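Local atomic coordinates of superoxide dismutase (Methanothermobacter thermautotrophicus, PDB entry 1MA1), a protein that converts superoxide radicals into hydrogen peroxide and dioxygen, using one iron ion in each subunit of a homotetramer. Residues F116-S121 with V185-W189; Y105-F110 with D142-I146. All blocks are in the same frame, centred on the assembly; numbering follows the deposited sequence.

Contact 1 (F116-S121 with V185-W189); sequences FRKEFS and VEAFW
R117 and S121, one turn apart on helix 113-125, hold the indole of W189, from segment 185-189, within the alpha/beta C-terminal domain of the iron/manganese superoxide dismutase fold. The charged part starts at R117: CG stands anti to the backbone N (chi1 -169°) and the chain runs out extended to NE, alongside the indole toward E186. NH2 donates to OE2 of E186 at 2.8 Å, almost within the guanidinium plane and on the syn side of the carboxylate, somewhat out of its plane; a second, weak hydrogen bond runs from NH1 to OE1. On the way, R117 lies over one indole face: its CG sits 3.9 Å from the centroid of the six-membered ring of W189, a CH-pi contact, and its CZ is 4.0 Å from the five-membered centroid, a cation-pi contact. The apolar part involves F116 and F120, which meet CH2 of W189 obliquely; CD2 of F120 comes to 3.5 Å from that atom. Both phenylalanines also pack on L164 of strand 164-167, linking the indole to the sheet. In the polar part, W189 NE1 donates to S121 OG at 3.1 Å. Replacing W189 by an alanine is likely to open a gap beside F116 and F120 and leave S121 OG without its indole donor and the R117 guanidinium without its ring. The S121 hydroxyl donates onward to R117 O at 2.7 Å, while S121 N reaches that oxygen from the opposite face of its plane.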
ATOM      1  N   PHE A 116       4.305  13.762  23.671  1.00 21.88           N
ATOM      2  CA  PHE A 116       4.371  12.371  23.240  1.00 22.72           C
ATOM      3  C   PHE A 116       3.002  11.717  23.213  1.00 23.12           C
ATOM      4  O   PHE A 116       2.583  11.178  22.192  1.00 25.10           O
ATOM      5  CB  PHE A 116       5.275  11.538  24.155  1.00 20.67           C
ATOM      6  CG  PHE A 116       5.122  10.065  23.948  1.00 19.34           C
ATOM      7  CD1 PHE A 116       5.540   9.466  22.762  1.00 19.25           C
ATOM      8  CD2 PHE A 116       4.494   9.283  24.910  1.00 21.68           C
ATOM      9  CE1 PHE A 116       5.336   8.117  22.534  1.00 19.07           C
ATOM     10  CE2 PHE A 116       4.278   7.915  24.700  1.00 21.76           C
ATOM     11  CZ  PHE A 116       4.700   7.331  23.509  1.00 21.00           C
ATOM     12  N   ARG A 117       2.328  11.760  24.356  1.00 23.60           N
ATOM     13  CA  ARG A 117       1.039  11.118  24.537  1.00 24.13           C
ATOM     14  C   ARG A 117       0.114  11.581  23.430  1.00 24.64           C
ATOM     15  O   ARG A 117      -0.662  10.796  22.891  1.00 25.71           O
ATOM     16  CB  ARG A 117       0.476  11.517  25.901  1.00 26.05           C
ATOM     17  CG  ARG A 117      -0.736  10.757  26.381  1.00 25.94           C
ATOM     18  CD  ARG A 117      -1.127  11.332  27.721  1.00 28.97           C
ATOM     19  NE  ARG A 117      -2.214  10.597  28.362  1.00 36.02           N
ATOM     20  CZ  ARG A 117      -3.497  10.651  27.998  1.00 39.33           C
ATOM     21  NH1 ARG A 117      -3.883  11.430  26.982  1.00 40.12           N
ATOM     22  NH2 ARG A 117      -4.396   9.896  28.641  1.00 38.49           N
ATOM     23  N   LYS A 118       0.216  12.857  23.081  1.00 25.17           N
ATOM     24  CA  LYS A 118      -0.709  13.455  22.134  1.00 26.88           C
ATOM     25  C   LYS A 118      -0.376  13.024  20.712  1.00 24.15           C
ATOM     26  O   LYS A 118      -1.255  12.620  19.957  1.00 22.09           O
ATOM     27  CB  LYS A 118      -0.639  14.976  22.235  1.00 32.45           C
ATOM     28  CG  LYS A 118      -1.549  15.711  21.263  1.00 37.67           C
ATOM     29  CD  LYS A 118      -1.110  17.161  21.159  1.00 43.80           C
ATOM     30  CE  LYS A 118      -2.026  17.963  20.266  1.00 46.04           C
ATOM     31  NZ  LYS A 118      -1.516  19.343  20.134  1.00 50.55           N
ATOM     32  N   GLU A 119       0.902  13.117  20.355  1.00 22.80           N
ATOM     33  CA  GLU A 119       1.347  12.691  19.039  1.00 22.55           C
ATOM     34  C   GLU A 119       1.045  11.208  18.816  1.00 22.22           C
ATOM     35  O   GLU A 119       0.515  10.828  17.767  1.00 20.83           O
ATOM     36  CB  GLU A 119       2.847  12.954  18.864  1.00 24.58           C
ATOM     37  CG  GLU A 119       3.188  14.387  18.517  1.00 29.37           C
ATOM     38  CD  GLU A 119       4.663  14.580  18.204  1.00 31.10           C
ATOM     39  OE1 GLU A 119       5.279  13.615  17.703  1.00 30.51           O
ATOM     40  OE2 GLU A 119       5.205  15.693  18.441  1.00 31.69           O
ATOM     41  N   PHE A 120       1.368  10.376  19.808  1.00 20.96           N
ATOM     42  CA  PHE A 120       1.122   8.935  19.711  1.00 19.44           C
ATOM     43  C   PHE A 120      -0.373   8.669  19.548  1.00 20.40           C
ATOM     44  O   PHE A 120      -0.778   7.759  18.823  1.00 19.87           O
ATOM     45  CB  PHE A 120       1.616   8.221  20.970  1.00 17.72           C
ATOM     46  CG  PHE A 120       1.747   6.736  20.811  1.00 16.05           C
ATOM     47  CD1 PHE A 120       2.856   6.185  20.165  1.00 14.81           C
ATOM     48  CD2 PHE A 120       0.757   5.883  21.290  1.00 17.45           C
ATOM     49  CE1 PHE A 120       2.975   4.815  19.998  1.00 15.10           C
ATOM     50  CE2 PHE A 120       0.863   4.500  21.128  1.00 17.04           C
ATOM     51  CZ  PHE A 120       1.972   3.962  20.481  1.00 15.35           C
ATOM     52  N   SER A 121      -1.187   9.478  20.224  1.00 20.65           N
ATOM     53  CA  SER A 121      -2.629   9.367  20.124  1.00 20.29           C
ATOM     54  C   SER A 121      -3.161   9.765  18.752  1.00 21.08           C
ATOM     55  O   SER A 121      -4.070   9.112  18.224  1.00 20.15           O
ATOM     56  CB  SER A 121      -3.292  10.211  21.214  1.00 21.85           C
ATOM     57  OG  SER A 121      -3.083   9.640  22.504  1.00 21.22           O
ATOM     58  N   VAL A 185      -8.596   4.854  22.397  1.00 21.52           N
ATOM     59  CA  VAL A 185      -7.240   5.364  22.546  1.00 20.03           C
ATOM     60  C   VAL A 185      -7.018   6.057  23.888  1.00 20.04           C
ATOM     61  O   VAL A 185      -5.991   5.864  24.522  1.00 22.31           O
ATOM     62  CB  VAL A 185      -6.880   6.339  21.402  1.00 18.88           C
ATOM     63  CG1 VAL A 185      -5.538   7.026  21.674  1.00 16.52           C
ATOM     64  CG2 VAL A 185      -6.855   5.584  20.096  1.00 17.36           C
ATOM     65  N   GLU A 186      -7.981   6.856  24.330  1.00 21.36           N
ATOM     66  CA  GLU A 186      -7.881   7.510  25.628  1.00 21.84           C
ATOM     67  C   GLU A 186      -7.878   6.508  26.791  1.00 20.36           C
ATOM     68  O   GLU A 186      -7.106   6.650  27.738  1.00 19.23           O
ATOM     69  CB  GLU A 186      -9.030   8.506  25.785  1.00 25.61           C
ATOM     70  CG  GLU A 186      -9.015   9.275  27.071  1.00 31.02           C
ATOM     71  CD  GLU A 186      -7.667   9.910  27.322  1.00 39.62           C
ATOM     72  OE1 GLU A 186      -7.089  10.477  26.358  1.00 37.96           O
ATOM     73  OE2 GLU A 186      -7.188   9.849  28.488  1.00 44.62           O
ATOM     74  N   ALA A 187      -8.728   5.490  26.720  1.00 19.48           N
ATOM     75  CA  ALA A 187      -8.756   4.463  27.761  1.00 21.69           C
ATOM     76  C   ALA A 187      -7.419   3.731  27.851  1.00 22.83           C
ATOM     77  O   ALA A 187      -7.008   3.296  28.927  1.00 21.77           O
ATOM     78  CB  ALA A 187      -9.880   3.468  27.492  1.00 21.94           C
ATOM     79  N   PHE A 188      -6.734   3.618  26.711  1.00 24.04           N
ATOM     80  CA  PHE A 188      -5.537   2.798  26.601  1.00 21.88           C
ATOM     81  C   PHE A 188      -4.474   3.258  27.584  1.00 21.85           C
ATOM     82  O   PHE A 188      -3.741   2.442  28.143  1.00 21.44           O
ATOM     83  CB  PHE A 188      -5.007   2.873  25.174  1.00 22.99           C
ATOM     84  CG  PHE A 188      -3.654   2.249  24.989  1.00 22.76           C
ATOM     85  CD1 PHE A 188      -3.483   0.872  25.105  1.00 22.31           C
ATOM     86  CD2 PHE A 188      -2.539   3.046  24.714  1.00 20.19           C
ATOM     87  CE1 PHE A 188      -2.215   0.302  24.953  1.00 21.70           C
ATOM     88  CE2 PHE A 188      -1.273   2.482  24.564  1.00 19.92           C
ATOM     89  CZ  PHE A 188      -1.106   1.111  24.683  1.00 19.25           C
ATOM     90  N   TRP A 189      -4.388   4.567  27.793  1.00 21.30           N
ATOM     91  CA  TRP A 189      -3.325   5.128  28.620  1.00 22.08           C
ATOM     92  C   TRP A 189      -3.486   4.764  30.092  1.00 23.60           C
ATOM     93  O   TRP A 189      -2.556   4.927  30.885  1.00 25.64           O
ATOM     94  CB  TRP A 189      -3.268   6.649  28.461  1.00 20.50           C
ATOM     95  CG  TRP A 189      -2.938   7.062  27.069  1.00 19.80           C
ATOM     96  CD1 TRP A 189      -3.796   7.571  26.136  1.00 19.69           C
ATOM     97  CD2 TRP A 189      -1.662   6.954  26.424  1.00 17.84           C
ATOM     98  NE1 TRP A 189      -3.128   7.793  24.946  1.00 16.94           N
ATOM     99  CE2 TRP A 189      -1.820   7.421  25.097  1.00 15.23           C
ATOM    100  CE3 TRP A 189      -0.404   6.504  26.837  1.00 16.70           C
ATOM    101  CZ2 TRP A 189      -0.768   7.449  24.182  1.00 12.16           C
ATOM    102  CZ3 TRP A 189       0.648   6.532  25.920  1.00 15.33           C
ATOM    103  CH2 TRP A 189       0.453   7.005  24.609  1.00 12.43           C
TER

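Contact 2 (Y105-F110 with D142-I146); sequences YIEKDF and DRLFI
The backbones of helix segment 105-110 and strand segment 143-146 cross at 76° with their axes 8.0 Å apart, coming nearest at D109 and R143, whose CA atoms are 6.3 Å apart. D109 makes the link to the strand backbone: L144 N donates to its OD2 at 2.8 Å, nearly straight at 176° but from above the carboxylate plane. OD1 forms a salt bridge with K108 NZ and accepts a hydrogen bond from a water, which in turn accepts from R143 NE. K108 bends at its last torsion (chi4 58°), which brings NZ back to donate to D142 O at 2.9 Å in the carbonyl plane. One ammonium thus ties the neighbouring carboxylate to the residue just before the strand; D142 and R143 form a G1 beta bulge opposite C138. Y105 OH donates to the syn lone pair of D142 OD1 at 2.7 Å, ring and carboxylate planes almost perpendicular; Y137 OH bonds the same oxygen. Beside these polar bonds, L144 CD1 lies 3.6 Å from Y105 CB and also touches I106, while CE1 of F110 meets L144 CB and its CE2 approaches I146 CD1 at 3.8 Å. The R143 guanidinium leaves for a salt bridge with D53 of the second subunit. Helix 100-110 packs against strand 143-150, an outer strand of this chain's antiparallel sheet, with strand 131-138 beside it and helix 113-125 meeting I106, F110 and I146.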
ATOM      1  N   TYR A 105      14.272  10.130  27.388  1.00 30.99           N
ATOM      2  CA  TYR A 105      14.189  10.203  25.937  1.00 28.60           C
ATOM      3  C   TYR A 105      12.887  10.798  25.447  1.00 28.79           C
ATOM      4  O   TYR A 105      12.884  11.550  24.482  1.00 30.86           O
ATOM      5  CB  TYR A 105      14.387   8.837  25.306  1.00 26.76           C
ATOM      6  CG  TYR A 105      15.832   8.516  25.037  1.00 24.70           C
ATOM      7  CD1 TYR A 105      16.645   7.977  26.021  1.00 25.71           C
ATOM      8  CD2 TYR A 105      16.397   8.780  23.791  1.00 26.56           C
ATOM      9  CE1 TYR A 105      17.998   7.703  25.770  1.00 25.13           C
ATOM     10  CE2 TYR A 105      17.737   8.517  23.534  1.00 25.60           C
ATOM     11  CZ  TYR A 105      18.530   7.977  24.525  1.00 25.57           C
ATOM     12  OH  TYR A 105      19.847   7.697  24.264  1.00 25.11           O
ATOM     13  N   ILE A 106      11.779  10.478  26.104  1.00 28.35           N
ATOM     14  CA  ILE A 106      10.508  11.046  25.689  1.00 29.30           C
ATOM     15  C   ILE A 106      10.525  12.562  25.863  1.00 32.99           C
ATOM     16  O   ILE A 106       9.998  13.303  25.028  1.00 33.88           O
ATOM     17  CB  ILE A 106       9.330  10.445  26.481  1.00 26.79           C
ATOM     18  CG1 ILE A 106       9.065   9.019  25.988  1.00 26.23           C
ATOM     19  CG2 ILE A 106       8.090  11.317  26.323  1.00 23.40           C
ATOM     20  CD1 ILE A 106       7.954   8.285  26.699  1.00 27.40           C
ATOM     21  N   GLU A 107      11.157  13.024  26.936  1.00 35.35           N
ATOM     22  CA  GLU A 107      11.359  14.449  27.132  1.00 38.08           C
ATOM     23  C   GLU A 107      12.165  15.107  26.043  1.00 36.96           C
ATOM     24  O   GLU A 107      11.739  16.128  25.498  1.00 36.31           O
ATOM     25  CB  GLU A 107      12.047  14.717  28.458  1.00 43.24           C
ATOM     26  CG  GLU A 107      11.079  15.035  29.561  1.00 52.20           C
ATOM     27  CD  GLU A 107      11.745  15.792  30.687  1.00 59.44           C
ATOM     28  OE1 GLU A 107      12.693  15.241  31.302  1.00 63.61           O
ATOM     29  OE2 GLU A 107      11.324  16.944  30.950  1.00 62.43           O
ATOM     30  N   LYS A 108      13.339  14.551  25.746  1.00 35.47           N
ATOM     31  CA  LYS A 108      14.268  15.243  24.864  1.00 34.42           C
ATOM     32  C   LYS A 108      13.777  15.165  23.421  1.00 33.05           C
ATOM     33  O   LYS A 108      13.995  16.091  22.645  1.00 33.79           O
ATOM     34  CB  LYS A 108      15.683  14.667  24.972  1.00 36.22           C
ATOM     35  CG  LYS A 108      15.989  13.489  24.059  1.00 38.02           C
ATOM     36  CD  LYS A 108      17.504  13.336  23.861  1.00 39.04           C
ATOM     37  CE  LYS A 108      17.841  12.104  23.017  1.00 39.55           C
ATOM     38  NZ  LYS A 108      17.199  12.134  21.672  1.00 37.19           N
ATOM     39  N   ASP A 109      13.100  14.077  23.067  1.00 29.90           N
ATOM     40  CA  ASP A 109      12.628  13.910  21.708  1.00 28.22           C
ATOM     41  C   ASP A 109      11.280  14.553  21.470  1.00 28.89           C
ATOM     42  O   ASP A 109      11.005  15.033  20.371  1.00 31.52           O
ATOM     43  CB  ASP A 109      12.581  12.421  21.324  1.00 25.42           C
ATOM     44  CG  ASP A 109      13.975  11.819  21.151  1.00 25.21           C
ATOM     45  OD1 ASP A 109      14.877  12.516  20.623  1.00 22.76           O
ATOM     46  OD2 ASP A 109      14.173  10.647  21.526  1.00 22.71           O
ATOM     47  N   PHE A 110      10.428  14.578  22.488  1.00 28.48           N
ATOM     48  CA  PHE A 110       9.092  15.150  22.302  1.00 27.56           C
ATOM     49  C   PHE A 110       8.852  16.441  23.078  1.00 27.82           C
ATOM     50  O   PHE A 110       7.866  17.120  22.844  1.00 26.58           O
ATOM     51  CB  PHE A 110       8.024  14.132  22.673  1.00 23.70           C
ATOM     52  CG  PHE A 110       8.038  12.907  21.816  1.00 20.38           C
ATOM     53  CD1 PHE A 110       8.783  11.796  22.180  1.00 18.44           C
ATOM     54  CD2 PHE A 110       7.296  12.861  20.640  1.00 18.63           C
ATOM     55  CE1 PHE A 110       8.790  10.635  21.381  1.00 17.94           C
ATOM     56  CE2 PHE A 110       7.288  11.712  19.822  1.00 17.28           C
ATOM     57  CZ  PHE A 110       8.038  10.593  20.196  1.00 17.88           C
ATOM     58  N   ASP A 142      19.854   8.449  17.491  1.00 26.17           N
ATOM     59  CA  ASP A 142      19.601   8.405  18.937  1.00 25.03           C
ATOM     60  C   ASP A 142      18.271   9.085  19.307  1.00 23.24           C
ATOM     61  O   ASP A 142      18.208   9.869  20.251  1.00 19.26           O
ATOM     62  CB  ASP A 142      20.773   9.067  19.665  1.00 26.34           C
ATOM     63  CG  ASP A 142      20.715   8.895  21.170  1.00 29.08           C
ATOM     64  OD1 ASP A 142      20.498   7.760  21.662  1.00 28.79           O
ATOM     65  OD2 ASP A 142      20.911   9.914  21.862  1.00 31.25           O
ATOM     66  N   ARG A 143      17.222   8.771  18.542  1.00 21.90           N
ATOM     67  CA  ARG A 143      15.927   9.426  18.672  1.00 22.37           C
ATOM     68  C   ARG A 143      14.809   8.377  18.735  1.00 23.09           C
ATOM     69  O   ARG A 143      14.854   7.371  18.014  1.00 22.77           O
ATOM     70  CB  ARG A 143      15.701  10.383  17.489  1.00 21.96           C
ATOM     71  CG  ARG A 143      16.847  11.369  17.309  1.00 25.47           C
ATOM     72  CD  ARG A 143      16.799  12.157  16.006  1.00 28.86           C
ATOM     73  NE  ARG A 143      15.819  13.217  16.105  1.00 34.03           N
ATOM     74  CZ  ARG A 143      16.024  14.480  15.754  1.00 34.36           C
ATOM     75  NH1 ARG A 143      17.190  14.876  15.266  1.00 35.57           N
ATOM     76  NH2 ARG A 143      15.046  15.355  15.906  1.00 37.97           N
ATOM     77  N   LEU A 144      13.822   8.601  19.601  1.00 20.95           N
ATOM     78  CA  LEU A 144      12.570   7.862  19.532  1.00 21.14           C
ATOM     79  C   LEU A 144      11.783   8.284  18.306  1.00 22.83           C
ATOM     80  O   LEU A 144      11.633   9.474  18.041  1.00 26.53           O
ATOM     81  CB  LEU A 144      11.722   8.099  20.789  1.00 19.66           C
ATOM     82  CG  LEU A 144      12.288   7.563  22.118  1.00 20.46           C
ATOM     83  CD1 LEU A 144      11.471   8.124  23.277  1.00 17.43           C
ATOM     84  CD2 LEU A 144      12.303   6.008  22.119  1.00 19.54           C
ATOM     85  N   PHE A 145      11.293   7.305  17.553  1.00 23.40           N
ATOM     86  CA  PHE A 145      10.395   7.534  16.417  1.00 22.53           C
ATOM     87  C   PHE A 145       9.034   6.917  16.716  1.00 20.89           C
ATOM     88  O   PHE A 145       8.938   5.873  17.355  1.00 18.90           O
ATOM     89  CB  PHE A 145      10.938   6.876  15.139  1.00 25.16           C
ATOM     90  CG  PHE A 145      12.132   7.566  14.536  1.00 27.37           C
ATOM     91  CD1 PHE A 145      12.865   6.945  13.531  1.00 27.38           C
ATOM     92  CD2 PHE A 145      12.513   8.838  14.952  1.00 30.61           C
ATOM     93  CE1 PHE A 145      13.962   7.575  12.947  1.00 30.15           C
ATOM     94  CE2 PHE A 145      13.619   9.489  14.370  1.00 31.51           C
ATOM     95  CZ  PHE A 145      14.341   8.855  13.368  1.00 31.11           C
ATOM     96  N   ILE A 146       7.982   7.551  16.225  1.00 18.81           N
ATOM     97  CA  ILE A 146       6.696   6.875  16.115  1.00 17.75           C
ATOM     98  C   ILE A 146       6.478   6.422  14.666  1.00 17.60           C
ATOM     99  O   ILE A 146       6.767   7.161  13.723  1.00 17.38           O
ATOM    100  CB  ILE A 146       5.550   7.821  16.563  1.00 16.81           C
ATOM    101  CG1 ILE A 146       5.823   8.311  17.992  1.00 14.10           C
ATOM    102  CG2 ILE A 146       4.192   7.109  16.463  1.00 15.03           C
ATOM    103  CD1 ILE A 146       4.738   9.231  18.554  1.00 10.80           C
TER
HETATM  104  O   HOH W   1      13.532  13.360  18.124  1.00 16.83           O

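Overall arrangement
Contacts 1 and 2 adjoin in the C-terminal domain, their centres about 15 Å apart, and their segments alternate along the chain. Helix 113-125, which follows helix 100-110, joins them: F116 CB packs 3.6 Å from I106 CG2, and the F116 and F110 rings meet edge-to-face. Contact 1 sets helix 113-125 against segment 185-189 and is partly buried, with its ion pair at the more exposed margin and its aromatic side turned to the sheet. Contact 2 sets a helix on a strand and is more buried; its carboxylates bind backbone NH, hydroxyl, ammonium and water, and R143 and other residues engage the second subunit. Near contact 1, E119 of helix 113-125 forms a salt bridge with R56 of the second subunit.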